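PDB 6T7J: carbon monoxide dehydrogenase from Thermococcus sp. AM4, which catalyses the reversible oxidation of carbon monoxide to carbon dioxide in its active form, and is seen here with a nickel-free cluster C. Local coordinates for residues H218-R221 with T222-D226. Residues are numbered along the deposited sequence; the frame is centred on the assembly and turned at random.
Sequences HGIR and TSLAD
T222 and H218 meet one turn apart in helix 212-242, and the carbonyl of H218 takes two hydrogen bonds from T222. The backbone N of T222 gives the regular i+4 bond, 2.9 Å to H218 O. T222 OG1 gives a second, 3.0 Å to H218 O, from the opposite face of the carbonyl plane. T222 OG1 lies beside its own backbone N (chi1 -56°), which turns the hydroxyl back toward the preceding turn. S223 repeats the theme one residue closer: S223 OG donates to I220 O at 2.7 Å, and L224 N reaches that oxygen from the same face. G219 O and R221 O receive S223 N and A225 N.

T222 OG1 also sits over one face of the H218 imidazole, offset toward the rim, 3.5 Å from H218 CE1. With alanine in place of this threonine, H218 O is likely to lose its second donor and the H218 ring the hydroxyl over its face.

The I220 and L224 side chains lie side by side, pointing the same way, with I220 CG2 4.2 Å from L224 CD1; both residues pack on A569 of helix 558-569. T222 touches C200 of helix 193-203 and A97 of helix 81-115. The hydroxyls of T222 and S223 thus spend their protons on the helix's own carbonyls, which suits polar groups buried between helices.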
# COMPACT_ATOMS: atom_id res chain seq x y z
N HIS A 218 7.64 -3.66 -11.58
CA HIS A 218 7.02 -2.50 -10.96
C HIS A 218 7.58 -2.25 -9.56
O HIS A 218 7.66 -1.10 -9.13
CB HIS A 218 5.51 -2.64 -10.89
CG HIS A 218 4.83 -1.45 -10.30
ND1 HIS A 218 4.22 -1.47 -9.07
CD2 HIS A 218 4.71 -0.18 -10.76
CE1 HIS A 218 3.72 -0.27 -8.81
NE2 HIS A 218 4.01 0.53 -9.81
N GLY A 219 7.97 -3.31 -8.85
CA GLY A 219 8.69 -3.11 -7.61
C GLY A 219 9.99 -2.35 -7.81
O GLY A 219 10.35 -1.49 -7.01
N ILE A 220 10.70 -2.66 -8.90
CA ILE A 220 11.90 -1.92 -9.25
C ILE A 220 11.57 -0.45 -9.49
O ILE A 220 12.26 0.45 -9.01
CB ILE A 220 12.58 -2.56 -10.47
CG1 ILE A 220 13.42 -3.77 -10.04
CG2 ILE A 220 13.44 -1.54 -11.21
CD1 ILE A 220 13.69 -4.75 -11.15
N ARG A 221 10.49 -0.20 -10.25
CA ARG A 221 10.08 1.18 -10.52
C ARG A 221 9.75 1.93 -9.23
O ARG A 221 10.13 3.10 -9.06
CB ARG A 221 8.87 1.19 -11.46
CG ARG A 221 8.25 2.56 -11.67
CD ARG A 221 7.50 2.65 -12.99
NE ARG A 221 6.38 1.70 -13.07
CZ ARG A 221 5.64 1.50 -14.15
NH1 ARG A 221 5.88 2.19 -15.26
NH2 ARG A 221 4.65 0.62 -14.12
N THR A 222 9.06 1.27 -8.30
CA THR A 222 8.69 1.91 -7.04
C THR A 222 9.91 2.18 -6.17
O THR A 222 10.04 3.24 -5.55
CB THR A 222 7.67 1.05 -6.29
OG1 THR A 222 6.54 0.80 -7.13
CG2 THR A 222 7.21 1.73 -5.01
N SER A 223 10.83 1.21 -6.11
CA SER A 223 12.08 1.42 -5.38
C SER A 223 12.86 2.59 -5.96
O SER A 223 13.49 3.35 -5.23
CB SER A 223 12.92 0.15 -5.40
OG SER A 223 13.58 0.01 -6.65
N LEU A 224 12.84 2.74 -7.29
CA LEU A 224 13.52 3.87 -7.91
C LEU A 224 12.83 5.18 -7.55
O LEU A 224 13.50 6.20 -7.31
CB LEU A 224 13.57 3.69 -9.42
CG LEU A 224 14.54 2.61 -9.91
CD1 LEU A 224 14.53 2.51 -11.43
CD2 LEU A 224 15.95 2.88 -9.39
N ALA A 225 11.49 5.19 -7.50
CA ALA A 225 10.78 6.36 -7.00
C ALA A 225 11.20 6.70 -5.58
O ALA A 225 11.23 7.88 -5.21
CB ALA A 225 9.27 6.13 -7.07
N ASP A 226 11.52 5.69 -4.77
CA ASP A 226 12.02 5.96 -3.43
C ASP A 226 13.43 6.56 -3.47
O ASP A 226 13.65 7.69 -3.03
CB ASP A 226 12.01 4.68 -2.59
CG ASP A 226 12.53 4.88 -1.17
OD1 ASP A 226 12.85 6.03 -0.78
OD2 ASP A 226 12.61 3.88 -0.42